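PDB 4OPM: lipase, which probably hydrolyses the ester bonds of lipids such as triacylglycerols, as a serine hydrolase of the alpha/beta hydrolase fold. Local coordinates for residues L48-L53 and P76-S81. Residues are numbered along the deposited sequence; the frame is centred on the assembly and turned at random.
Sequences LLIHGL and PDLPGS
The imidazole of His51 bridges the two loops that follow neighbouring parallel strands, accepting a nearly straight hydrogen bond at NE2 from the backbone N of Leu78 (2.9 Å, 175° at the hydrogen). The donor sits 22° out of the ring plane. At the ring's second nitrogen, ND1 donates to Gly52 O at 2.7 Å, almost exactly in the ring plane and on a lone pair of the carbonyl. This pairing places the proton on ND1, and bonds at both nitrogens fix the ring's rotation. A chi1 of 69° sets CG between the backbone N and carbonyl carbon of His51, swinging the ring across to 76-81.

Packing is tightest here. Leu78 CD1 lies over one ring face in a CH-pi contact, 4.0 Å from the centroid, and also meets Ile50 CG2 at 3.9 Å. Pro76 O approaches the edge at CD2, while Ser81 OG, bonded to Gly55 O, stands 3.3 Å from His51 CE1.

Back along the strands Leu48 CD1 still packs on Pro76 CD at 3.7 Å, but no direct hydrogen bond joins the two backbones here; a buried water links them, donating to Leu49 O and Pro76 O and accepting from His51 N. Beyond the ring, Asp77 turns away to a salt bridge with Arg57.

Leu78 to Ser81 form a type II turn, with Gly80 at positive phi. A His-Gly loop after strand 46-50, braced against the Asp-Leu-Pro-Gly-Ser segment after strand 72-76, is characteristic of alpha/beta hydrolases, where the His-Gly loop commonly contributes to the oxyanion hole.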
loop_
_atom_site.group_PDB
_atom_site.type_symbol
_atom_site.label_atom_id
_atom_site.label_comp_id
_atom_site.label_asym_id
_atom_site.label_seq_id
_atom_site.Cartn_x
_atom_site.Cartn_y
_atom_site.Cartn_z
ATOM N N LEU A 48 -6.023 -6.368 -6.548
ATOM C CA LEU A 48 -4.895 -5.467 -6.771
ATOM C C LEU A 48 -4.471 -4.896 -5.421
ATOM O O LEU A 48 -5.288 -4.253 -4.756
ATOM C CB LEU A 48 -5.261 -4.351 -7.775
ATOM C CG LEU A 48 -4.186 -3.284 -8.060
ATOM C CD1 LEU A 48 -2.985 -3.881 -8.790
ATOM C CD2 LEU A 48 -4.778 -2.110 -8.858
ATOM N N LEU A 49 -3.210 -5.154 -5.012
ATOM C CA LEU A 49 -2.685 -4.706 -3.715
ATOM C C LEU A 49 -1.677 -3.615 -3.926
ATOM O O LEU A 49 -0.704 -3.820 -4.660
ATOM C CB LEU A 49 -2.072 -5.873 -2.903
ATOM C CG LEU A 49 -2.912 -7.136 -2.766
ATOM C CD1 LEU A 49 -2.169 -8.197 -1.970
ATOM C CD2 LEU A 49 -4.239 -6.834 -2.112
ATOM N N ILE A 50 -1.931 -2.431 -3.314
ATOM C CA ILE A 50 -1.102 -1.229 -3.518
ATOM C C ILE A 50 -0.355 -0.837 -2.244
ATOM O O ILE A 50 -0.986 -0.475 -1.253
ATOM C CB ILE A 50 -1.970 -0.036 -4.027
ATOM C CG1 ILE A 50 -2.954 -0.460 -5.142
ATOM C CG2 ILE A 50 -1.081 1.147 -4.472
ATOM C CD1 ILE A 50 -4.021 0.589 -5.464
ATOM N N HIS A 51 0.994 -0.898 -2.286
ATOM C CA HIS A 51 1.844 -0.532 -1.149
ATOM C C HIS A 51 1.888 1.003 -0.951
ATOM O O HIS A 51 1.395 1.765 -1.791
ATOM C CB HIS A 51 3.271 -1.107 -1.309
ATOM C CG HIS A 51 4.061 -0.476 -2.414
ATOM N ND1 HIS A 51 4.640 0.782 -2.269
ATOM C CD2 HIS A 51 4.359 -0.952 -3.646
ATOM C CE1 HIS A 51 5.272 1.020 -3.409
ATOM N NE2 HIS A 51 5.140 0.000 -4.263
ATOM N N GLY A 52 2.519 1.429 0.139
ATOM C CA GLY A 52 2.635 2.840 0.488
ATOM C C GLY A 52 3.969 3.482 0.156
ATOM O O GLY A 52 4.809 2.881 -0.525
ATOM N N LEU A 53 4.174 4.711 0.670
ATOM C CA LEU A 53 5.368 5.533 0.412
ATOM C C LEU A 53 6.640 4.837 0.872
ATOM O O LEU A 53 6.698 4.380 2.010
ATOM C CB LEU A 53 5.228 6.898 1.107
ATOM C CG LEU A 53 6.427 7.868 1.071
ATOM C CD1 LEU A 53 6.688 8.379 -0.320
ATOM C CD2 LEU A 53 6.170 9.046 1.993
ATOM N N PRO A 76 1.899 -4.556 -7.683
ATOM C CA PRO A 76 2.959 -3.812 -8.369
ATOM C C PRO A 76 3.894 -3.064 -7.444
ATOM O O PRO A 76 3.507 -2.614 -6.360
ATOM C CB PRO A 76 2.173 -2.805 -9.231
ATOM C CG PRO A 76 0.896 -2.566 -8.466
ATOM C CD PRO A 76 0.599 -3.846 -7.719
ATOM N N ASP A 77 5.127 -2.892 -7.913
ATOM C CA ASP A 77 6.075 -1.952 -7.350
ATOM C C ASP A 77 5.718 -0.611 -7.975
ATOM O O ASP A 77 5.785 -0.467 -9.205
ATOM C CB ASP A 77 7.530 -2.318 -7.684
ATOM C CG ASP A 77 8.170 -3.358 -6.797
ATOM O OD1 ASP A 77 7.854 -3.381 -5.576
ATOM O OD2 ASP A 77 9.069 -4.061 -7.284
ATOM N N LEU A 78 5.298 0.354 -7.178
ATOM C CA LEU A 78 4.976 1.656 -7.757
ATOM C C LEU A 78 6.242 2.374 -8.194
ATOM O O LEU A 78 7.307 2.119 -7.620
ATOM C CB LEU A 78 4.230 2.536 -6.713
ATOM C CG LEU A 78 2.858 2.050 -6.225
ATOM C CD1 LEU A 78 2.408 2.841 -4.999
ATOM C CD2 LEU A 78 1.797 2.172 -7.323
ATOM N N PRO A 79 6.154 3.304 -9.169
ATOM C CA PRO A 79 7.316 4.157 -9.489
ATOM C C PRO A 79 7.971 4.716 -8.215
ATOM O O PRO A 79 7.269 5.178 -7.304
ATOM C CB PRO A 79 6.680 5.288 -10.297
ATOM C CG PRO A 79 5.529 4.635 -10.978
ATOM C CD PRO A 79 4.956 3.733 -9.921
ATOM N N GLY A 80 9.290 4.605 -8.144
ATOM C CA GLY A 80 10.082 5.043 -7.005
ATOM C C GLY A 80 10.389 3.914 -6.044
ATOM O O GLY A 80 11.174 4.096 -5.116
ATOM N N SER A 81 9.791 2.725 -6.277
ATOM C CA SER A 81 9.933 1.558 -5.415
ATOM C C SER A 81 10.367 0.307 -6.152
ATOM O O SER A 81 10.087 0.152 -7.338
ATOM C CB SER A 81 8.609 1.255 -4.728
ATOM O OG SER A 81 8.283 2.257 -3.784
HETATM O O HOH W 1 1.833 -2.773 -4.245
#